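PDB 1AVG: triabin from Triatoma pallidipennis, which inhibits thrombin by forming a 1:1 non-covalent complex, so blocking thrombin-induced fibrin formation and platelet aggregation while barely reducing amidolytic activity. Local coordinates for residues Glu19-Thr24 with Glu78-Lys83; Val38-Thr43 with Asn59-Asn64; Phe96-Val101 with Ala107-Ser112. All coordinates share one frame; numbering follows the deposited sequence.

In the fold
From the N terminus the chain passes through helix 17-20 and enters the barrel at strand 24-28. Interaction 1 closes the long loop from this helix exit to strand 80-86. Interaction 2 is nested inside that loop. It joins strand 37-43 to the connection between strands 51-56 and 66-71. Interaction 3 comes later in the chain and in series with the other two. It closes the short hairpin of strands 92-101 and 106-115. Strands 80-86 and 92-101 are neighbours, and Y80 and F96 share a backbone hydrogen bond. F42, F82 and F96, one from a segment of each interaction, touch one another in the interior.

Interaction 1. Residues Glu19-Thr24 with Glu78-Lys83; sequences EFFNGT and EQYSFK
F21 reaches from the end of helix 17-20 to Y80 and F82 on strand 80-86, inside a lipocalin-type beta-barrel of the calycin superfamily. The contact is apolar, and no hydrogen bond crosses it. Its main part is the aromatic pair F21-F82. The side chains come from opposite directions and their rings meet obliquely. The nearest atoms are CZ of F21 and CZ of F82, 3.5 Å apart. The ring centroids are 5.2 Å apart and the planes are inclined at 51°. F82 also meets F42 and F96, which extend the aromatic cluster across the barrel.

The second apolar contact is smaller. CE2 of F21 lies 4.1 Å from CD2 of Y80, and the two side chains cross obliquely. Y80 and F82 are two residues apart on the strand, so both send their side chains toward F21.

F21 follows the helix in an inverse gamma turn. It is the first residue to leave the helix and the centre of the turn, with a weak 2.7 Å bond from N22 N to F20 O. The turn leads into N22-G23-T24-W25, which matches the G-x-W signature of lipocalins. NH1 of R129 hydrogen-bonds to the carbonyl oxygens of N22 and T24. G23 has phi 91° and psi -155°, angles that suit glycine.

F20 packs on the F21 ring from within the same segment. CG of F21 lies in plane at the edge of the F20 ring, and CD1 of F20 sits over the centre of one F21 face, 3.6 Å above the plane.

Interaction 2. Residues Val38-Thr43 with Asn59-Asn64; sequences VCQKFT and NKFESN
The carbonyl oxygen of E62 lies against CG2 of V38, 3.2 Å away. It is a nonpolar touch, and its exact closeness is uncertain at this resolution. No hydrogen bond joins the two segments. The same methyl, V38 CG2, is 3.7 Å from CB of F61. The other branch turns to the ring, with V38 CG1 3.7 Å from F61 CD2. As modelled, one methyl lies against CB of F61 and the other against its ring. The two side chains cross at about a right angle.

F61 lies in the loop that links strands 51-56 and 66-71 of the lipocalin-type barrel. Strand 37-43 runs between those two strands in the sheet. The loop must therefore pass over the start of strand 37-43, where V38 and S63 have their CA atoms 6.1 Å apart. E62 and S63 turn their side chains away from the strand, while F61 turns inward.

Q40 approaches the ring from further along the strand. With CG anti to the carbonyl carbon (chi1 -61°) and the rest of the chain extended, the amide is carried to the CE2 side of F61. The amide and ring planes are 83° apart. Y58 and F67 also meet the F61 ring. C39, next to V38, takes no part in the contact with the loop. Its SG forms the disulfide with C142.

Interaction 3. Residues Phe96-Val101 with Ala107-Ser112; sequences FTFISV and ALVCRS
R111 and F96 face each other as a non-hydrogen-bonded pair and lie side by side. From CB of R111, CG continues anti to the backbone N (chi1 175°) and runs along the ring edge, 4.0 Å from F96 CE1. CD comes next, also at the ring edge and near its plane, 3.3 Å from F96 CE1. NE is farther off. The chain bends at chi3, which leaves the guanidinium only 8° from the ring plane. At the tip NH2 forms a salt bridge with E55, and the group makes a cation-pi contact with Y58.

The two strands form an antiparallel hairpin. T97 and C110 exchange two backbone bonds: T97 N to C110 O and C110 N to T97 O, each 2.9 Å. A classic beta bulge follows, where I99 and S100 both face L108. L108 O accepts I99 N at 3.2 Å and S100 N in a weak bond. L108 N returns to S100 O at 2.7 Å. The side chains of T97, S100, L108 and C110 share one face, on which C110 SG forms a disulfide with C6. S100 OG bonds to a chain of another protein, probably thrombin.

F96, F98, V101, A107, V109 and R111 lie on the opposite face. There F96 meets F42 and F82, and F98 meets F20 of helix 17-20. In the barrel the hairpin sits between strand 80-86, beside F96, and strand 122-128, bonded to A107, V109 and R111.

Interaction 1. Residues Glu19-Thr24 with Glu78-Lys83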
ATOM      1  N   GLU C  19     -22.489  12.115  -8.966  1.00 39.70           N
ATOM      2  CA  GLU C  19     -21.373  12.814  -8.338  1.00 37.06           C
ATOM      3  C   GLU C  19     -20.172  12.545  -9.230  1.00 33.49           C
ATOM      4  O   GLU C  19     -19.238  13.344  -9.302  1.00 33.49           O
ATOM      5  CB  GLU C  19     -21.106  12.303  -6.921  1.00 43.80           C
ATOM      6  CG  GLU C  19     -21.952  12.966  -5.841  1.00 53.34           C
ATOM      7  CD  GLU C  19     -21.461  12.651  -4.432  1.00 60.55           C
ATOM      8  OE1 GLU C  19     -21.642  11.503  -3.971  1.00 63.58           O
ATOM      9  OE2 GLU C  19     -20.896  13.557  -3.784  1.00 61.88           O
ATOM     10  N   PHE C  20     -20.209  11.406  -9.914  1.00 29.44           N
ATOM     11  CA  PHE C  20     -19.133  11.058 -10.812  1.00 29.08           C
ATOM     12  C   PHE C  20     -19.318  11.704 -12.172  1.00 27.57           C
ATOM     13  O   PHE C  20     -18.409  12.361 -12.667  1.00 32.45           O
ATOM     14  CB  PHE C  20     -19.005   9.552 -10.993  1.00 27.85           C
ATOM     15  CG  PHE C  20     -17.884   9.172 -11.914  1.00 33.03           C
ATOM     16  CD1 PHE C  20     -18.059   9.205 -13.300  1.00 32.82           C
ATOM     17  CD2 PHE C  20     -16.629   8.866 -11.406  1.00 32.88           C
ATOM     18  CE1 PHE C  20     -17.001   8.947 -14.160  1.00 30.12           C
ATOM     19  CE2 PHE C  20     -15.563   8.605 -12.261  1.00 30.89           C
ATOM     20  CZ  PHE C  20     -15.752   8.648 -13.642  1.00 31.31           C
ATOM     21  N   PHE C  21     -20.454  11.446 -12.812  1.00 25.25           N
ATOM     22  CA  PHE C  21     -20.718  12.018 -14.127  1.00 24.46           C
ATOM     23  C   PHE C  21     -21.071  13.487 -14.023  1.00 27.15           C
ATOM     24  O   PHE C  21     -22.202  13.913 -14.278  1.00 25.39           O
ATOM     25  CB  PHE C  21     -21.790  11.234 -14.871  1.00 17.35           C
ATOM     26  CG  PHE C  21     -21.380   9.842 -15.178  1.00 20.68           C
ATOM     27  CD1 PHE C  21     -20.374   9.596 -16.105  1.00 25.69           C
ATOM     28  CD2 PHE C  21     -21.959   8.771 -14.513  1.00 18.89           C
ATOM     29  CE1 PHE C  21     -19.947   8.297 -16.362  1.00 29.36           C
ATOM     30  CE2 PHE C  21     -21.541   7.469 -14.762  1.00 20.72           C
ATOM     31  CZ  PHE C  21     -20.533   7.229 -15.687  1.00 25.80           C
ATOM     32  N   ASN C  22     -20.054  14.253 -13.661  1.00 28.93           N
ATOM     33  CA  ASN C  22     -20.155  15.683 -13.492  1.00 32.41           C
ATOM     34  C   ASN C  22     -18.718  16.168 -13.449  1.00 30.76           C
ATOM     35  O   ASN C  22     -17.893  15.601 -12.737  1.00 30.75           O
ATOM     36  CB  ASN C  22     -20.860  16.001 -12.171  1.00 39.70           C
ATOM     37  CG  ASN C  22     -20.923  17.488 -11.882  1.00 48.05           C
ATOM     38  OD1 ASN C  22     -21.158  18.303 -12.781  1.00 54.64           O
ATOM     39  ND2 ASN C  22     -20.721  17.851 -10.620  1.00 49.60           N
ATOM     40  N   GLY C  23     -18.396  17.154 -14.275  1.00 32.64           N
ATOM     41  CA  GLY C  23     -17.044  17.685 -14.286  1.00 32.53           C
ATOM     42  C   GLY C  23     -16.069  17.048 -15.260  1.00 29.87           C
ATOM     43  O   GLY C  23     -16.455  16.483 -16.287  1.00 27.17           O
ATOM     44  N   THR C  24     -14.789  17.150 -14.922  1.00 30.14           N
ATOM     45  CA  THR C  24     -13.718  16.622 -15.750  1.00 28.49           C
ATOM     46  C   THR C  24     -12.827  15.654 -14.974  1.00 27.91           C
ATOM     47  O   THR C  24     -12.469  15.902 -13.824  1.00 26.57           O
ATOM     48  CB  THR C  24     -12.840  17.774 -16.310  1.00 25.63           C
ATOM     49  OG1 THR C  24     -13.671  18.732 -16.987  1.00 29.97           O
ATOM     50  CG2 THR C  24     -11.791  17.237 -17.278  1.00 15.31           C
ATOM     51  N   GLU C  78     -25.321  -4.015 -12.681  1.00 89.89           N
ATOM     52  CA  GLU C  78     -24.298  -3.188 -12.022  1.00 84.24           C
ATOM     53  C   GLU C  78     -23.222  -2.643 -12.970  1.00 75.56           C
ATOM     54  O   GLU C  78     -22.040  -2.601 -12.627  1.00 73.71           O
ATOM     55  CB  GLU C  78     -23.646  -3.965 -10.856  1.00 91.84           C
ATOM     56  CG  GLU C  78     -22.943  -5.289 -11.242  1.00 97.44           C
ATOM     57  CD  GLU C  78     -22.261  -6.004 -10.069  1.00100.95           C
ATOM     58  OE1 GLU C  78     -22.711  -5.855  -8.908  1.00102.14           O
ATOM     59  OE2 GLU C  78     -21.274  -6.731 -10.320  1.00100.81           O
ATOM     60  N   GLN C  79     -23.646  -2.166 -14.134  1.00 69.43           N
ATOM     61  CA  GLN C  79     -22.713  -1.660 -15.132  1.00 60.66           C
ATOM     62  C   GLN C  79     -23.310  -0.478 -15.889  1.00 54.13           C
ATOM     63  O   GLN C  79     -24.510  -0.444 -16.171  1.00 53.64           O
ATOM     64  CB  GLN C  79     -22.370  -2.796 -16.099  1.00 59.25           C
ATOM     65  CG  GLN C  79     -21.060  -2.660 -16.844  1.00 62.90           C
ATOM     66  CD  GLN C  79     -20.600  -3.978 -17.461  1.00 67.75           C
ATOM     67  OE1 GLN C  79     -19.405  -4.198 -17.670  1.00 71.00           O
ATOM     68  NE2 GLN C  79     -21.549  -4.858 -17.760  1.00 67.67           N
ATOM     69  N   TYR C  80     -22.475   0.521 -16.155  1.00 47.90           N
ATOM     70  CA  TYR C  80     -22.894   1.710 -16.885  1.00 42.10           C
ATOM     71  C   TYR C  80     -22.257   1.636 -18.263  1.00 40.56           C
ATOM     72  O   TYR C  80     -21.034   1.672 -18.383  1.00 42.07           O
ATOM     73  CB  TYR C  80     -22.455   2.971 -16.139  1.00 38.53           C
ATOM     74  CG  TYR C  80     -23.142   3.125 -14.800  1.00 41.93           C
ATOM     75  CD1 TYR C  80     -22.933   2.199 -13.779  1.00 42.93           C
ATOM     76  CD2 TYR C  80     -24.041   4.162 -14.572  1.00 40.54           C
ATOM     77  CE1 TYR C  80     -23.605   2.294 -12.567  1.00 41.43           C
ATOM     78  CE2 TYR C  80     -24.719   4.270 -13.362  1.00 45.55           C
ATOM     79  CZ  TYR C  80     -24.497   3.331 -12.362  1.00 46.08           C
ATOM     80  OH  TYR C  80     -25.172   3.426 -11.164  1.00 48.22           O
ATOM     81  N   SER C  81     -23.083   1.453 -19.287  1.00 39.32           N
ATOM     82  CA  SER C  81     -22.606   1.334 -20.660  1.00 39.40           C
ATOM     83  C   SER C  81     -22.815   2.597 -21.490  1.00 37.88           C
ATOM     84  O   SER C  81     -23.850   3.256 -21.377  1.00 38.74           O
ATOM     85  CB  SER C  81     -23.301   0.153 -21.335  1.00 40.08           C
ATOM     86  OG  SER C  81     -23.156  -1.026 -20.560  1.00 42.99           O
ATOM     87  N   PHE C  82     -21.837   2.923 -22.330  1.00 36.17           N
ATOM     88  CA  PHE C  82     -21.904   4.105 -23.185  1.00 31.00           C
ATOM     89  C   PHE C  82     -21.480   3.787 -24.612  1.00 33.67           C
ATOM     90  O   PHE C  82     -20.587   2.964 -24.834  1.00 34.47           O
ATOM     91  CB  PHE C  82     -20.987   5.208 -22.654  1.00 21.78           C
ATOM     92  CG  PHE C  82     -21.353   5.698 -21.290  1.00 23.17           C
ATOM     93  CD1 PHE C  82     -20.932   5.014 -20.155  1.00 23.74           C
ATOM     94  CD2 PHE C  82     -22.122   6.847 -21.133  1.00 22.49           C
ATOM     95  CE1 PHE C  82     -21.273   5.469 -18.876  1.00 23.64           C
ATOM     96  CE2 PHE C  82     -22.468   7.309 -19.862  1.00 20.51           C
ATOM     97  CZ  PHE C  82     -22.042   6.617 -18.730  1.00 16.66           C
ATOM     98  N   LYS C  83     -22.164   4.403 -25.573  1.00 35.72           N
ATOM     99  CA  LYS C  83     -21.831   4.245 -26.984  1.00 33.46           C
ATOM    100  C   LYS C  83     -21.158   5.553 -27.341  1.00 27.78           C
ATOM    101  O   LYS C  83     -21.692   6.627 -27.064  1.00 23.81           O
ATOM    102  CB  LYS C  83     -23.078   4.043 -27.857  1.00 42.74           C
ATOM    103  CG  LYS C  83     -23.748   2.679 -27.692  1.00 51.34           C
ATOM    104  CD  LYS C  83     -24.712   2.383 -28.838  1.00 56.17           C
ATOM    105  CE  LYS C  83     -23.964   2.029 -30.110  1.00 59.54           C
ATOM    106  NZ  LYS C  83     -23.215   0.749 -29.950  1.00 61.54           N
TER

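Interaction 2. Residues Val38-Thr43 with Asn59-Asn64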
ATOM      1  N   VAL C  38      -7.159  12.541 -26.123  1.00 25.02           N
ATOM      2  CA  VAL C  38      -8.480  12.449 -26.741  1.00 17.05           C
ATOM      3  C   VAL C  38      -9.560  12.880 -25.723  1.00 19.64           C
ATOM      4  O   VAL C  38      -9.547  12.429 -24.583  1.00 24.55           O
ATOM      5  CB  VAL C  38      -8.704  10.994 -27.239  1.00 13.71           C
ATOM      6  CG1 VAL C  38      -9.969  10.396 -26.680  1.00 21.56           C
ATOM      7  CG2 VAL C  38      -8.721  10.947 -28.747  1.00 10.97           C
ATOM      8  N   CYS C  39     -10.439  13.805 -26.093  1.00 20.18           N
ATOM      9  CA  CYS C  39     -11.487  14.237 -25.171  1.00 22.79           C
ATOM     10  C   CYS C  39     -12.808  13.549 -25.476  1.00 26.48           C
ATOM     11  O   CYS C  39     -13.289  13.574 -26.611  1.00 27.13           O
ATOM     12  CB  CYS C  39     -11.701  15.750 -25.210  1.00 29.71           C
ATOM     13  SG  CYS C  39     -13.107  16.287 -24.170  1.00 26.56           S
ATOM     14  N   GLN C  40     -13.398  12.950 -24.448  1.00 27.09           N
ATOM     15  CA  GLN C  40     -14.666  12.245 -24.574  1.00 22.83           C
ATOM     16  C   GLN C  40     -15.690  12.960 -23.717  1.00 27.00           C
ATOM     17  O   GLN C  40     -15.446  13.201 -22.536  1.00 33.53           O
ATOM     18  CB  GLN C  40     -14.516  10.804 -24.085  1.00 10.96           C
ATOM     19  CG  GLN C  40     -13.496   9.997 -24.865  1.00  6.80           C
ATOM     20  CD  GLN C  40     -12.909   8.850 -24.070  1.00 17.50           C
ATOM     21  OE1 GLN C  40     -11.838   8.345 -24.399  1.00 31.31           O
ATOM     22  NE2 GLN C  40     -13.604   8.425 -23.026  1.00 17.50           N
ATOM     23  N   LYS C  41     -16.817  13.326 -24.311  1.00 25.63           N
ATOM     24  CA  LYS C  41     -17.873  13.998 -23.576  1.00 26.13           C
ATOM     25  C   LYS C  41     -18.971  12.996 -23.307  1.00 26.78           C
ATOM     26  O   LYS C  41     -19.500  12.378 -24.225  1.00 28.57           O
ATOM     27  CB  LYS C  41     -18.381  15.200 -24.361  1.00 28.89           C
ATOM     28  CG  LYS C  41     -17.323  16.283 -24.433  1.00 37.41           C
ATOM     29  CD  LYS C  41     -17.536  17.287 -25.550  1.00 40.80           C
ATOM     30  CE  LYS C  41     -16.380  18.280 -25.554  1.00 44.40           C
ATOM     31  NZ  LYS C  41     -16.445  19.291 -26.637  1.00 42.47           N
ATOM     32  N   PHE C  42     -19.224  12.757 -22.027  1.00 30.32           N
ATOM     33  CA  PHE C  42     -20.237  11.807 -21.597  1.00 32.95           C
ATOM     34  C   PHE C  42     -21.524  12.491 -21.168  1.00 37.72           C
ATOM     35  O   PHE C  42     -21.514  13.577 -20.579  1.00 36.84           O
ATOM     36  CB  PHE C  42     -19.716  10.940 -20.438  1.00 25.92           C
ATOM     37  CG  PHE C  42     -18.748   9.873 -20.858  1.00 19.40           C
ATOM     38  CD1 PHE C  42     -17.471  10.202 -21.308  1.00 20.06           C
ATOM     39  CD2 PHE C  42     -19.111   8.540 -20.816  1.00 18.13           C
ATOM     40  CE1 PHE C  42     -16.574   9.212 -21.713  1.00 15.30           C
ATOM     41  CE2 PHE C  42     -18.221   7.543 -21.219  1.00 20.55           C
ATOM     42  CZ  PHE C  42     -16.948   7.883 -21.669  1.00 11.73           C
ATOM     43  N   THR C  43     -22.632  11.842 -21.482  1.00 41.83           N
ATOM     44  CA  THR C  43     -23.938  12.333 -21.114  1.00 46.96           C
ATOM     45  C   THR C  43     -24.737  11.141 -20.576  1.00 51.74           C
ATOM     46  O   THR C  43     -24.943  10.129 -21.266  1.00 50.46           O
ATOM     47  CB  THR C  43     -24.622  13.076 -22.305  1.00 47.84           C
ATOM     48  OG1 THR C  43     -26.039  13.151 -22.106  1.00 51.80           O
ATOM     49  CG2 THR C  43     -24.313  12.403 -23.624  1.00 51.66           C
ATOM     50  N   ASN C  59      -2.939   4.242 -27.329  1.00 37.59           N
ATOM     51  CA  ASN C  59      -2.513   4.046 -28.714  1.00 39.14           C
ATOM     52  C   ASN C  59      -3.595   3.719 -29.743  1.00 38.61           C
ATOM     53  O   ASN C  59      -3.335   3.784 -30.944  1.00 42.86           O
ATOM     54  CB  ASN C  59      -1.425   2.968 -28.764  1.00 42.55           C
ATOM     55  CG  ASN C  59      -1.762   1.762 -27.899  1.00 49.28           C
ATOM     56  OD1 ASN C  59      -2.792   1.110 -28.087  1.00 51.88           O
ATOM     57  ND2 ASN C  59      -0.918   1.493 -26.913  1.00 51.20           N
ATOM     58  N   LYS C  60      -4.794   3.367 -29.291  1.00 36.97           N
ATOM     59  CA  LYS C  60      -5.880   3.035 -30.214  1.00 37.55           C
ATOM     60  C   LYS C  60      -6.624   4.267 -30.749  1.00 38.83           C
ATOM     61  O   LYS C  60      -7.350   4.165 -31.740  1.00 44.49           O
ATOM     62  CB  LYS C  60      -6.876   2.083 -29.545  1.00 37.67           C
ATOM     63  CG  LYS C  60      -6.237   0.859 -28.909  1.00 49.72           C
ATOM     64  CD  LYS C  60      -6.190  -0.334 -29.846  1.00 58.70           C
ATOM     65  CE  LYS C  60      -7.559  -0.997 -29.963  1.00 64.49           C
ATOM     66  NZ  LYS C  60      -7.522  -2.247 -30.780  1.00 67.37           N
ATOM     67  N   PHE C  61      -6.432   5.421 -30.108  1.00 34.02           N
ATOM     68  CA  PHE C  61      -7.099   6.663 -30.505  1.00 31.72           C
ATOM     69  C   PHE C  61      -6.210   7.625 -31.298  1.00 34.39           C
ATOM     70  O   PHE C  61      -5.003   7.699 -31.086  1.00 36.97           O
ATOM     71  CB  PHE C  61      -7.617   7.413 -29.269  1.00 28.04           C
ATOM     72  CG  PHE C  61      -8.720   6.706 -28.530  1.00 23.55           C
ATOM     73  CD1 PHE C  61      -9.616   5.882 -29.195  1.00 24.51           C
ATOM     74  CD2 PHE C  61      -8.857   6.870 -27.160  1.00 23.91           C
ATOM     75  CE1 PHE C  61     -10.630   5.231 -28.502  1.00 26.23           C
ATOM     76  CE2 PHE C  61      -9.869   6.224 -26.460  1.00 24.68           C
ATOM     77  CZ  PHE C  61     -10.755   5.403 -27.133  1.00 25.30           C
ATOM     78  N   GLU C  62      -6.820   8.389 -32.195  1.00 32.21           N
ATOM     79  CA  GLU C  62      -6.076   9.362 -32.968  1.00 30.54           C
ATOM     80  C   GLU C  62      -6.004  10.633 -32.121  1.00 28.95           C
ATOM     81  O   GLU C  62      -6.964  10.976 -31.440  1.00 27.34           O
ATOM     82  CB  GLU C  62      -6.776   9.628 -34.301  1.00 33.75           C
ATOM     83  CG  GLU C  62      -5.840   9.572 -35.494  1.00 36.44           C
ATOM     84  CD  GLU C  62      -5.068   8.274 -35.543  1.00 42.53           C
ATOM     85  OE1 GLU C  62      -5.710   7.204 -35.470  1.00 45.12           O
ATOM     86  OE2 GLU C  62      -3.821   8.322 -35.635  1.00 47.03           O
ATOM     87  N   SER C  63      -4.877  11.332 -32.200  1.00 31.03           N
ATOM     88  CA  SER C  63      -4.614  12.554 -31.434  1.00 34.96           C
ATOM     89  C   SER C  63      -5.572  13.739 -31.528  1.00 38.19           C
ATOM     90  O   SER C  63      -5.734  14.485 -30.555  1.00 41.77           O
ATOM     91  CB  SER C  63      -3.206  13.054 -31.744  1.00 39.35           C
ATOM     92  OG  SER C  63      -3.035  13.198 -33.145  1.00 55.67           O
ATOM     93  N   ASN C  64      -6.145  13.972 -32.703  1.00 36.32           N
ATOM     94  CA  ASN C  64      -7.055  15.106 -32.873  1.00 33.46           C
ATOM     95  C   ASN C  64      -8.507  14.696 -33.054  1.00 35.26           C
ATOM     96  O   ASN C  64      -9.209  15.258 -33.898  1.00 39.38           O
ATOM     97  CB  ASN C  64      -6.622  15.949 -34.070  1.00 30.75           C
ATOM     98  CG  ASN C  64      -5.479  16.871 -33.748  1.00 29.09           C
ATOM     99  OD1 ASN C  64      -5.654  17.878 -33.059  1.00 31.44           O
ATOM    100  ND2 ASN C  64      -4.297  16.538 -34.241  1.00 31.72           N
TER

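Interaction 3. Residues Phe96-Val101 with Ala107-Ser112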
ATOM      1  N   PHE C  96     -18.392   0.705 -17.870  1.00 25.41           N
ATOM      2  CA  PHE C  96     -17.651   1.025 -16.644  1.00 26.37           C
ATOM      3  C   PHE C  96     -18.174   0.263 -15.427  1.00 26.43           C
ATOM      4  O   PHE C  96     -19.375   0.303 -15.141  1.00 23.55           O
ATOM      5  CB  PHE C  96     -17.773   2.509 -16.296  1.00 31.80           C
ATOM      6  CG  PHE C  96     -17.262   3.444 -17.343  1.00 39.33           C
ATOM      7  CD1 PHE C  96     -16.205   3.090 -18.172  1.00 42.28           C
ATOM      8  CD2 PHE C  96     -17.835   4.706 -17.482  1.00 42.89           C
ATOM      9  CE1 PHE C  96     -15.725   3.982 -19.123  1.00 46.47           C
ATOM     10  CE2 PHE C  96     -17.365   5.605 -18.427  1.00 43.09           C
ATOM     11  CZ  PHE C  96     -16.306   5.243 -19.252  1.00 45.97           C
ATOM     12  N   THR C  97     -17.283  -0.431 -14.724  1.00 27.41           N
ATOM     13  CA  THR C  97     -17.635  -1.148 -13.494  1.00 25.00           C
ATOM     14  C   THR C  97     -16.828  -0.406 -12.435  1.00 24.85           C
ATOM     15  O   THR C  97     -15.600  -0.522 -12.388  1.00 28.77           O
ATOM     16  CB  THR C  97     -17.186  -2.624 -13.523  1.00 24.81           C
ATOM     17  OG1 THR C  97     -17.862  -3.319 -14.577  1.00 28.91           O
ATOM     18  CG2 THR C  97     -17.499  -3.305 -12.201  1.00 24.61           C
ATOM     19  N   PHE C  98     -17.494   0.424 -11.647  1.00 17.94           N
ATOM     20  CA  PHE C  98     -16.785   1.192 -10.645  1.00 15.32           C
ATOM     21  C   PHE C  98     -16.412   0.340  -9.450  1.00 19.79           C
ATOM     22  O   PHE C  98     -17.281  -0.226  -8.796  1.00 26.35           O
ATOM     23  CB  PHE C  98     -17.614   2.400 -10.238  1.00 12.79           C
ATOM     24  CG  PHE C  98     -17.869   3.357 -11.371  1.00 18.18           C
ATOM     25  CD1 PHE C  98     -18.949   3.171 -12.232  1.00 21.94           C
ATOM     26  CD2 PHE C  98     -17.004   4.420 -11.609  1.00 16.20           C
ATOM     27  CE1 PHE C  98     -19.162   4.026 -13.319  1.00 18.63           C
ATOM     28  CE2 PHE C  98     -17.210   5.279 -12.690  1.00 23.15           C
ATOM     29  CZ  PHE C  98     -18.294   5.078 -13.549  1.00 17.36           C
ATOM     30  N   ILE C  99     -15.113   0.251  -9.180  1.00 22.49           N
ATOM     31  CA  ILE C  99     -14.575  -0.541  -8.066  1.00 22.87           C
ATOM     32  C   ILE C  99     -14.481   0.277  -6.758  1.00 19.48           C
ATOM     33  O   ILE C  99     -15.037  -0.106  -5.728  1.00 16.34           O
ATOM     34  CB  ILE C  99     -13.139  -1.079  -8.396  1.00 22.28           C
ATOM     35  CG1 ILE C  99     -13.043  -1.585  -9.844  1.00 20.67           C
ATOM     36  CG2 ILE C  99     -12.742  -2.174  -7.423  1.00 24.04           C
ATOM     37  CD1 ILE C  99     -13.908  -2.774 -10.172  1.00 21.61           C
ATOM     38  N   SER C 100     -13.789   1.413  -6.825  1.00 15.89           N
ATOM     39  CA  SER C 100     -13.566   2.288  -5.677  1.00 14.79           C
ATOM     40  C   SER C 100     -13.449   3.693  -6.223  1.00 13.77           C
ATOM     41  O   SER C 100     -12.727   3.919  -7.187  1.00 17.46           O
ATOM     42  CB  SER C 100     -12.248   1.910  -4.992  1.00 20.08           C
ATOM     43  OG  SER C 100     -11.855   2.849  -4.003  1.00 17.37           O
ATOM     44  N   VAL C 101     -14.106   4.647  -5.582  1.00 13.72           N
ATOM     45  CA  VAL C 101     -14.073   6.015  -6.060  1.00 17.60           C
ATOM     46  C   VAL C 101     -14.332   7.079  -5.006  1.00 18.90           C
ATOM     47  O   VAL C 101     -15.135   6.898  -4.098  1.00 23.45           O
ATOM     48  CB  VAL C 101     -15.074   6.219  -7.282  1.00 22.34           C
ATOM     49  CG1 VAL C 101     -16.338   5.421  -7.091  1.00 19.54           C
ATOM     50  CG2 VAL C 101     -15.433   7.696  -7.478  1.00 18.12           C
ATOM     51  N   ALA C 107     -10.603   7.540  -8.951  1.00 16.76           N
ATOM     52  CA  ALA C 107     -11.528   6.421  -9.038  1.00 13.47           C
ATOM     53  C   ALA C 107     -10.916   5.272  -9.803  1.00 13.16           C
ATOM     54  O   ALA C 107     -10.386   5.470 -10.894  1.00 14.77           O
ATOM     55  CB  ALA C 107     -12.804   6.863  -9.726  1.00 17.51           C
ATOM     56  N   LEU C 108     -10.958   4.085  -9.207  1.00 11.33           N
ATOM     57  CA  LEU C 108     -10.443   2.875  -9.832  1.00 13.50           C
ATOM     58  C   LEU C 108     -11.673   2.325 -10.552  1.00 17.68           C
ATOM     59  O   LEU C 108     -12.753   2.271  -9.966  1.00 20.92           O
ATOM     60  CB  LEU C 108      -9.944   1.909  -8.756  1.00 10.09           C
ATOM     61  CG  LEU C 108      -9.006   0.742  -9.101  1.00 12.57           C
ATOM     62  CD1 LEU C 108      -9.650  -0.579  -8.718  1.00  8.96           C
ATOM     63  CD2 LEU C 108      -8.587   0.744 -10.569  1.00 12.73           C
ATOM     64  N   VAL C 109     -11.525   1.939 -11.815  1.00 18.35           N
ATOM     65  CA  VAL C 109     -12.653   1.463 -12.621  1.00 17.62           C
ATOM     66  C   VAL C 109     -12.228   0.368 -13.606  1.00 18.92           C
ATOM     67  O   VAL C 109     -11.121   0.398 -14.134  1.00 22.12           O
ATOM     68  CB  VAL C 109     -13.260   2.671 -13.445  1.00 15.27           C
ATOM     69  CG1 VAL C 109     -14.294   2.198 -14.438  1.00 19.89           C
ATOM     70  CG2 VAL C 109     -13.882   3.703 -12.520  1.00 11.53           C
ATOM     71  N   CYS C 110     -13.083  -0.626 -13.817  1.00 18.15           N
ATOM     72  CA  CYS C 110     -12.765  -1.669 -14.784  1.00 17.81           C
ATOM     73  C   CYS C 110     -13.531  -1.270 -16.036  1.00 20.25           C
ATOM     74  O   CYS C 110     -14.739  -1.057 -15.976  1.00 19.71           O
ATOM     75  CB  CYS C 110     -13.216  -3.038 -14.296  1.00 16.67           C
ATOM     76  SG  CYS C 110     -12.440  -4.414 -15.201  1.00 22.68           S
ATOM     77  N   ARG C 111     -12.819  -1.105 -17.145  1.00 24.41           N
ATOM     78  CA  ARG C 111     -13.413  -0.689 -18.405  1.00 19.73           C
ATOM     79  C   ARG C 111     -13.323  -1.717 -19.520  1.00 23.94           C
ATOM     80  O   ARG C 111     -12.288  -2.357 -19.720  1.00 25.76           O
ATOM     81  CB  ARG C 111     -12.741   0.600 -18.844  1.00 21.84           C
ATOM     82  CG  ARG C 111     -13.122   1.149 -20.205  1.00 25.21           C
ATOM     83  CD  ARG C 111     -12.912   2.653 -20.145  1.00 27.48           C
ATOM     84  NE  ARG C 111     -12.228   3.279 -21.278  1.00 26.12           N
ATOM     85  CZ  ARG C 111     -11.149   2.808 -21.890  1.00 21.72           C
ATOM     86  NH1 ARG C 111     -10.600   1.657 -21.527  1.00 23.47           N
ATOM     87  NH2 ARG C 111     -10.515   3.582 -22.757  1.00 18.18           N
ATOM     88  N   SER C 112     -14.434  -1.899 -20.217  1.00 24.18           N
ATOM     89  CA  SER C 112     -14.485  -2.809 -21.343  1.00 27.05           C
ATOM     90  C   SER C 112     -14.768  -1.959 -22.561  1.00 28.60           C
ATOM     91  O   SER C 112     -15.799  -1.280 -22.617  1.00 29.87           O
ATOM     92  CB  SER C 112     -15.598  -3.832 -21.169  1.00 26.50           C
ATOM     93  OG  SER C 112     -15.323  -4.665 -20.067  1.00 39.66           O
TER